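PDB 4ZGS: putative D-lactate dehydrogenase from Chlamydomonas reinhardtii, which probably reduces pyruvate to D-lactate using a nicotinamide cofactor in the fermentation of this green alga. Local coordinates for residues Arg36-Ser41 and Gln74-Tyr79; Glu252-Met257 and Gly284-Leu289. One frame throughout, in Å; residues are numbered along the deposited sequence.

In the fold
The two contacts belong to two different parallel sheets of one chain. Contact 1 joins strand 36-39 of the five-stranded sheet to the turn just ahead of strand 81-84, whereas contact 2 lies in the six-stranded Rossmann-type sheet at the core of the NAD-binding domain, between the turn that follows helix 251-254 and the chain entering strand 286-291. Their centres are 48 Å apart, on opposite sides of the chain's centre, and their nearest atoms remain about 28 Å from each other. Along the sequence they follow in series, contact 1 closing before contact 2 opens. Both lie away from the annotated NAD-binding residues, among them Ala188, Ile189 and Asp208.

Contact 1 of 2, residues Arg36-Ser41 and Gln74-Tyr79; sequences RCICYS and QLARGY
The ring of Tyr79 is sandwiched between Arg36 and Ile38, two residues apart on one strand. On one face the Arg36 guanidinium makes a cation-pi interaction, with CZ 4.1 Å from the Tyr79 ring centroid and 21° off its normal. The guanidinium plane is inclined 41° to the ring, so Arg36 NH2 comes down to 3.0 Å from Tyr79 CZ. A bend at chi3 (65°) folds the arginine chain back over the ring. From the opposite face, Ile38 CB makes a CH-pi contact, 4.3 Å from the same centroid.

Apolar contacts continue along the isoleucine. Its CG1 stands anti to the backbone N, and its two branches diverge: CG2 meets Ala76 CB at 3.8 Å, while CD1 reaches Leu75 CB at 3.9 Å. Tyr40 brings its hydroxyl end to Ala76, whose CB lies near the ring plane at the edge; that hydroxyl is hydrogen-bonded to Thr72 O.

Backbone bonding shapes the second segment: Tyr79 N donates to Ala76 O at 3.0 Å, closing a type II beta turn with Gly78 at its positive-phi position.

Strand 36-39 runs between strands 60-63 and 81-84 in a five-stranded parallel sheet consistent with the flavodoxin-like substrate-binding domain of this dehydrogenase family. The turn delivers the chain into strand 81-84, and Leu75 also touches Tyr62 of strand 60-63.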
ATOM      1  N   ARG A  36     -21.257 -34.834  17.987  1.00 72.09           N
ATOM      2  CA  ARG A  36     -19.990 -34.717  17.260  1.00 71.00           C
ATOM      3  C   ARG A  36     -20.170 -33.748  16.099  1.00 68.45           C
ATOM      4  O   ARG A  36     -20.922 -34.028  15.156  1.00 66.16           O
ATOM      5  CB  ARG A  36     -19.508 -36.068  16.736  1.00 79.90           C
ATOM      6  CG  ARG A  36     -18.915 -37.004  17.779  1.00 86.59           C
ATOM      7  CD  ARG A  36     -18.555 -38.334  17.148  1.00 86.78           C
ATOM      8  NE  ARG A  36     -17.490 -38.210  16.144  1.00 85.36           N
ATOM      9  CZ  ARG A  36     -16.184 -38.177  16.398  1.00 83.55           C
ATOM     10  NH1 ARG A  36     -15.729 -38.229  17.639  1.00 82.67           N
ATOM     11  NH2 ARG A  36     -15.326 -38.071  15.396  1.00 88.51           N
ATOM     12  N   CYS A  37     -19.441 -32.632  16.164  1.00 60.71           N
ATOM     13  CA  CYS A  37     -19.583 -31.533  15.220  1.00 52.25           C
ATOM     14  C   CYS A  37     -18.319 -31.281  14.383  1.00 52.61           C
ATOM     15  O   CYS A  37     -17.216 -31.152  14.923  1.00 48.99           O
ATOM     16  CB  CYS A  37     -19.931 -30.268  15.968  1.00 44.70           C
ATOM     17  SG  CYS A  37     -21.445 -30.268  16.907  1.00 48.74           S
ATOM     18  N   ILE A  38     -18.476 -31.206  13.066  1.00 49.84           N
ATOM     19  CA  ILE A  38     -17.370 -30.786  12.227  1.00 46.24           C
ATOM     20  C   ILE A  38     -17.656 -29.395  11.626  1.00 47.03           C
ATOM     21  O   ILE A  38     -18.764 -29.163  11.159  1.00 44.43           O
ATOM     22  CB  ILE A  38     -17.076 -31.856  11.110  1.00 54.54           C
ATOM     23  CG1 ILE A  38     -15.897 -31.427  10.214  1.00 51.34           C
ATOM     24  CG2 ILE A  38     -18.309 -32.136  10.265  1.00 53.27           C
ATOM     25  CD1 ILE A  38     -15.303 -32.582   9.365  1.00 50.68           C
ATOM     26  N   CYS A  39     -16.675 -28.481  11.658  1.00 41.12           N
ATOM     27  CA  CYS A  39     -16.833 -27.134  11.050  1.00 39.42           C
ATOM     28  C   CYS A  39     -15.866 -26.881   9.895  1.00 47.50           C
ATOM     29  O   CYS A  39     -14.641 -26.915  10.060  1.00 49.10           O
ATOM     30  CB  CYS A  39     -16.646 -26.007  12.080  1.00 39.78           C
ATOM     31  SG  CYS A  39     -17.991 -25.929  13.300  1.00 94.81           S
ATOM     32  N   TYR A  40     -16.438 -26.646   8.724  1.00 44.79           N
ATOM     33  CA  TYR A  40     -15.668 -26.316   7.547  1.00 50.92           C
ATOM     34  C   TYR A  40     -15.282 -24.837   7.415  1.00 49.08           C
ATOM     35  O   TYR A  40     -15.925 -23.949   7.978  1.00 51.04           O
ATOM     36  CB  TYR A  40     -16.440 -26.807   6.334  1.00 56.66           C
ATOM     37  CG  TYR A  40     -16.456 -28.313   6.310  1.00 56.10           C
ATOM     38  CD1 TYR A  40     -17.427 -29.021   6.992  1.00 58.73           C
ATOM     39  CD2 TYR A  40     -15.480 -29.027   5.636  1.00 60.46           C
ATOM     40  CE1 TYR A  40     -17.443 -30.419   6.992  1.00 65.38           C
ATOM     41  CE2 TYR A  40     -15.485 -30.414   5.619  1.00 64.91           C
ATOM     42  CZ  TYR A  40     -16.472 -31.117   6.304  1.00 62.36           C
ATOM     43  OH  TYR A  40     -16.498 -32.507   6.301  1.00 56.79           O
ATOM     44  N   SER A  41     -14.216 -24.570   6.676  1.00 49.52           N
ATOM     45  CA  SER A  41     -13.753 -23.183   6.501  1.00 52.58           C
ATOM     46  C   SER A  41     -13.403 -22.508   7.825  1.00 51.67           C
ATOM     47  O   SER A  41     -13.801 -21.369   8.053  1.00 49.86           O
ATOM     48  CB  SER A  41     -14.805 -22.331   5.776  1.00 48.50           C
ATOM     49  OG  SER A  41     -15.099 -22.875   4.504  1.00 54.66           O
ATOM     50  N   GLN A  74     -15.471 -36.146   3.109  1.00 70.64           N
ATOM     51  CA  GLN A  74     -15.043 -37.424   3.620  1.00 77.44           C
ATOM     52  C   GLN A  74     -14.403 -37.257   4.987  1.00 72.70           C
ATOM     53  O   GLN A  74     -14.153 -38.238   5.701  1.00 76.59           O
ATOM     54  CB  GLN A  74     -14.091 -38.043   2.605  1.00 83.58           C
ATOM     55  CG  GLN A  74     -14.793 -38.179   1.252  1.00 93.95           C
ATOM     56  CD  GLN A  74     -13.867 -38.565   0.117  1.00104.74           C
ATOM     57  OE1 GLN A  74     -12.666 -38.290   0.152  1.00109.12           O
ATOM     58  NE2 GLN A  74     -14.425 -39.203  -0.907  1.00106.98           N
ATOM     59  N   LEU A  75     -14.162 -36.001   5.344  1.00 61.26           N
ATOM     60  CA  LEU A  75     -13.635 -35.637   6.654  1.00 65.14           C
ATOM     61  C   LEU A  75     -14.702 -35.725   7.750  1.00 66.69           C
ATOM     62  O   LEU A  75     -14.378 -35.794   8.936  1.00 66.61           O
ATOM     63  CB  LEU A  75     -13.069 -34.206   6.628  1.00 62.61           C
ATOM     64  CG  LEU A  75     -11.701 -33.923   5.988  1.00 60.49           C
ATOM     65  CD1 LEU A  75     -11.479 -32.397   5.849  1.00 53.66           C
ATOM     66  CD2 LEU A  75     -10.537 -34.609   6.719  1.00 58.15           C
ATOM     67  N   ALA A  76     -15.967 -35.747   7.332  1.00 63.88           N
ATOM     68  CA  ALA A  76     -17.110 -35.629   8.234  1.00 64.90           C
ATOM     69  C   ALA A  76     -17.586 -36.986   8.704  1.00 71.63           C
ATOM     70  O   ALA A  76     -18.637 -37.096   9.337  1.00 75.72           O
ATOM     71  CB  ALA A  76     -18.246 -34.874   7.563  1.00 62.79           C
ATOM     72  N   ARG A  77     -16.811 -38.012   8.370  1.00 72.97           N
ATOM     73  CA  ARG A  77     -17.131 -39.396   8.704  1.00 77.97           C
ATOM     74  C   ARG A  77     -17.278 -39.582  10.218  1.00 76.20           C
ATOM     75  O   ARG A  77     -16.347 -39.316  10.988  1.00 76.83           O
ATOM     76  CB  ARG A  77     -16.030 -40.309   8.194  1.00 80.07           C
ATOM     77  CG  ARG A  77     -16.300 -41.774   8.272  1.00 90.54           C
ATOM     78  CD  ARG A  77     -14.979 -42.452   8.003  1.00101.17           C
ATOM     79  NE  ARG A  77     -14.390 -42.054   6.726  1.00103.79           N
ATOM     80  CZ  ARG A  77     -13.181 -42.434   6.323  1.00108.92           C
ATOM     81  NH1 ARG A  77     -12.442 -43.218   7.100  1.00112.54           N
ATOM     82  NH2 ARG A  77     -12.703 -42.021   5.155  1.00108.21           N
ATOM     83  N   GLY A  78     -18.438 -40.057  10.651  1.00 77.21           N
ATOM     84  CA  GLY A  78     -18.647 -40.279  12.066  1.00 80.08           C
ATOM     85  C   GLY A  78     -19.327 -39.098  12.729  1.00 75.06           C
ATOM     86  O   GLY A  78     -19.870 -39.225  13.812  1.00 81.58           O
ATOM     87  N   TYR A  79     -19.264 -37.932  12.098  1.00 70.09           N
ATOM     88  CA  TYR A  79     -19.835 -36.732  12.696  1.00 69.19           C
ATOM     89  C   TYR A  79     -21.336 -36.526  12.478  1.00 68.86           C
ATOM     90  O   TYR A  79     -21.927 -36.973  11.493  1.00 70.51           O
ATOM     91  CB  TYR A  79     -19.064 -35.500  12.235  1.00 59.17           C
ATOM     92  CG  TYR A  79     -17.685 -35.452  12.838  1.00 60.57           C
ATOM     93  CD1 TYR A  79     -17.445 -34.733  14.001  1.00 59.00           C
ATOM     94  CD2 TYR A  79     -16.631 -36.153  12.276  1.00 61.51           C
ATOM     95  CE1 TYR A  79     -16.190 -34.695  14.571  1.00 59.18           C
ATOM     96  CE2 TYR A  79     -15.372 -36.105  12.837  1.00 61.18           C
ATOM     97  CZ  TYR A  79     -15.162 -35.378  13.979  1.00 60.44           C
ATOM     98  OH  TYR A  79     -13.918 -35.339  14.540  1.00 67.68           O
TER

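Contact 2 of 2, residues Glu252-Met257 and Gly284-Leu289; sequences ESIQKM and GQIGAL
A type I beta turn from Ile254 to Met257, following helix 251-254 and closed by Met257 N to Ile254 O at 3.1 Å, meets Gln285 and Ile286 where the chain passes into strand 286-291, the closest approach of the two backbones being Gln255 CA to Gln285 CA at 7.1 Å. The setting is a Rossmann-type alpha/beta domain, in which strand 261-265 follows this turn and helix 277-283 leads into strand 286-291, the two strands being parallel neighbours in the sheet.

Gln285 carries the polar part. Its CG stands opposite the backbone N (chi1 -176°), and the chain then bends at chi2 (58°), which brings the amide nitrogen up to the turn. NE2 donates to two main-chain carbonyls, one at each end of that turn. The bond from Gln285 NE2 to Ile254 O, 2.9 Å long, is the straighter, with an N-H...O angle of 164°; it lies in the carbonyl plane and close to the plane of the glutamine amide. Ile254 O thus accepts from both the turn's own amide and this side chain. The second bond, from Gln285 NE2 to Met257 O at 2.9 Å, is more bent, and its donor sits above the carbonyl plane. Together they fix the rotation of the Gln285 amide and tie the two ends of the turn to a residue next to the strand.

Aliphatic contacts flank these bonds. The methylene Gln285 CG packs against Ile254 CG2 at 3.6 Å, the two side chains running antiparallel alongside each other. The Gln255 amide lies alongside, NE2 3.9 Å from Gln285 CG, its plane inclined to that of the Gln285 amide. Ala280 of helix 277-283 touches both Ile254 and Ile286, and these two isoleucines lie roughly perpendicular, meeting CD1 to CD1 at 4.0 Å.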
ATOM      1  N   GLU A 252     -29.869   4.188 -16.629  1.00 83.99           N
ATOM      2  CA  GLU A 252     -30.963   5.148 -16.696  1.00 83.16           C
ATOM      3  C   GLU A 252     -31.228   5.835 -15.373  1.00 82.09           C
ATOM      4  O   GLU A 252     -31.258   7.065 -15.308  1.00 83.39           O
ATOM      5  CB  GLU A 252     -32.247   4.458 -17.167  1.00 89.54           C
ATOM      6  CG  GLU A 252     -32.253   4.095 -18.652  1.00100.55           C
ATOM      7  CD  GLU A 252     -31.245   3.003 -19.000  1.00104.27           C
ATOM      8  OE1 GLU A 252     -30.659   2.409 -18.070  1.00102.09           O
ATOM      9  OE2 GLU A 252     -31.014   2.760 -20.206  1.00108.23           O
ATOM     10  N   SER A 253     -31.393   5.046 -14.316  1.00 76.03           N
ATOM     11  CA  SER A 253     -31.776   5.617 -13.036  1.00 69.38           C
ATOM     12  C   SER A 253     -30.661   6.495 -12.519  1.00 66.18           C
ATOM     13  O   SER A 253     -30.904   7.462 -11.784  1.00 70.78           O
ATOM     14  CB  SER A 253     -32.143   4.536 -12.012  1.00 64.90           C
ATOM     15  OG  SER A 253     -31.119   3.588 -11.827  1.00 60.80           O
ATOM     16  N   ILE A 254     -29.439   6.186 -12.919  1.00 60.00           N
ATOM     17  CA  ILE A 254     -28.318   6.977 -12.448  1.00 59.14           C
ATOM     18  C   ILE A 254     -28.401   8.425 -12.947  1.00 65.73           C
ATOM     19  O   ILE A 254     -28.024   9.347 -12.223  1.00 67.39           O
ATOM     20  CB  ILE A 254     -26.985   6.347 -12.856  1.00 53.39           C
ATOM     21  CG1 ILE A 254     -26.674   5.171 -11.913  1.00 53.14           C
ATOM     22  CG2 ILE A 254     -25.889   7.368 -12.752  1.00 46.87           C
ATOM     23  CD1 ILE A 254     -25.446   4.382 -12.256  1.00 48.95           C
ATOM     24  N   GLN A 255     -28.928   8.637 -14.152  1.00 64.42           N
ATOM     25  CA  GLN A 255     -29.053  10.000 -14.673  1.00 69.06           C
ATOM     26  C   GLN A 255     -30.177  10.768 -13.982  1.00 72.86           C
ATOM     27  O   GLN A 255     -30.287  11.973 -14.166  1.00 77.00           O
ATOM     28  CB  GLN A 255     -29.249  10.010 -16.191  1.00 75.44           C
ATOM     29  CG  GLN A 255     -28.035   9.472 -16.941  1.00 86.87           C
ATOM     30  CD  GLN A 255     -26.718  10.154 -16.530  1.00 88.44           C
ATOM     31  OE1 GLN A 255     -26.645  11.381 -16.425  1.00 90.74           O
ATOM     32  NE2 GLN A 255     -25.683   9.346 -16.274  1.00 83.19           N
ATOM     33  N   LYS A 256     -31.030  10.066 -13.231  1.00 74.27           N
ATOM     34  CA  LYS A 256     -32.065  10.717 -12.419  1.00 68.28           C
ATOM     35  C   LYS A 256     -31.513  11.215 -11.087  1.00 64.22           C
ATOM     36  O   LYS A 256     -32.160  12.000 -10.404  1.00 72.41           O
ATOM     37  CB  LYS A 256     -33.240   9.778 -12.147  1.00 67.76           C
ATOM     38  CG  LYS A 256     -34.077   9.443 -13.368  1.00 76.43           C
ATOM     39  CD  LYS A 256     -35.318   8.662 -12.971  1.00 82.33           C
ATOM     40  CE  LYS A 256     -34.938   7.338 -12.334  1.00 89.29           C
ATOM     41  NZ  LYS A 256     -36.123   6.471 -12.082  1.00 91.73           N
ATOM     42  N   MET A 257     -30.330  10.750 -10.706  1.00 60.37           N
ATOM     43  CA  MET A 257     -29.750  11.152  -9.437  1.00 57.56           C
ATOM     44  C   MET A 257     -29.159  12.545  -9.504  1.00 63.08           C
ATOM     45  O   MET A 257     -29.144  13.175 -10.558  1.00 68.88           O
ATOM     46  CB  MET A 257     -28.685  10.160  -8.998  1.00 44.86           C
ATOM     47  CG  MET A 257     -29.241   8.795  -8.751  1.00 46.04           C
ATOM     48  SD  MET A 257     -27.951   7.550  -8.485  1.00 66.35           S
ATOM     49  CE  MET A 257     -27.560   7.859  -6.770  1.00 77.70           C
ATOM     50  N   GLY A 284     -18.784  12.272 -13.487  1.00 57.48           N
ATOM     51  CA  GLY A 284     -19.026  12.973 -12.242  1.00 56.82           C
ATOM     52  C   GLY A 284     -20.449  12.838 -11.708  1.00 57.62           C
ATOM     53  O   GLY A 284     -20.766  13.374 -10.632  1.00 57.66           O
ATOM     54  N   GLN A 285     -21.297  12.119 -12.449  1.00 55.16           N
ATOM     55  CA  GLN A 285     -22.673  11.864 -12.043  1.00 51.94           C
ATOM     56  C   GLN A 285     -22.700  11.109 -10.722  1.00 52.84           C
ATOM     57  O   GLN A 285     -23.387  11.536  -9.787  1.00 59.20           O
ATOM     58  CB  GLN A 285     -23.439  11.091 -13.117  1.00 54.87           C
ATOM     59  CG  GLN A 285     -24.914  10.874 -12.782  1.00 64.17           C
ATOM     60  CD  GLN A 285     -25.703  12.184 -12.537  1.00 72.20           C
ATOM     61  OE1 GLN A 285     -25.196  13.294 -12.727  1.00 69.86           O
ATOM     62  NE2 GLN A 285     -26.953  12.038 -12.101  1.00 75.57           N
ATOM     63  N   ILE A 286     -21.956  10.005 -10.628  1.00 42.94           N
ATOM     64  CA  ILE A 286     -21.697   9.430  -9.318  1.00 43.99           C
ATOM     65  C   ILE A 286     -20.393   9.975  -8.779  1.00 48.30           C
ATOM     66  O   ILE A 286     -19.320   9.729  -9.332  1.00 59.13           O
ATOM     67  CB  ILE A 286     -21.612   7.906  -9.321  1.00 42.22           C
ATOM     68  CG1 ILE A 286     -22.968   7.277  -9.617  1.00 49.52           C
ATOM     69  CG2 ILE A 286     -21.172   7.435  -7.966  1.00 35.14           C
ATOM     70  CD1 ILE A 286     -22.958   5.756  -9.498  1.00 49.91           C
ATOM     71  N   GLY A 287     -20.487  10.710  -7.683  1.00 50.66           N
ATOM     72  CA  GLY A 287     -19.312  11.313  -7.090  1.00 46.26           C
ATOM     73  C   GLY A 287     -18.515  10.372  -6.206  1.00 44.34           C
ATOM     74  O   GLY A 287     -17.317  10.548  -6.043  1.00 46.05           O
ATOM     75  N   ALA A 288     -19.160   9.373  -5.620  1.00 39.06           N
ATOM     76  CA  ALA A 288     -18.415   8.458  -4.775  1.00 40.23           C
ATOM     77  C   ALA A 288     -19.155   7.142  -4.606  1.00 42.58           C
ATOM     78  O   ALA A 288     -20.359   7.040  -4.823  1.00 43.20           O
ATOM     79  CB  ALA A 288     -18.116   9.088  -3.423  1.00 35.91           C
ATOM     80  N   LEU A 289     -18.410   6.102  -4.304  1.00 43.69           N
ATOM     81  CA  LEU A 289     -19.037   4.813  -4.192  1.00 44.61           C
ATOM     82  C   LEU A 289     -18.403   4.069  -3.045  1.00 45.00           C
ATOM     83  O   LEU A 289     -17.181   3.874  -3.061  1.00 45.08           O
ATOM     84  CB  LEU A 289     -18.875   4.052  -5.511  1.00 45.45           C
ATOM     85  CG  LEU A 289     -19.606   2.735  -5.758  1.00 48.59           C
ATOM     86  CD1 LEU A 289     -21.083   2.968  -6.080  1.00 41.59           C
ATOM     87  CD2 LEU A 289     -18.896   1.917  -6.861  1.00 54.67           C
TER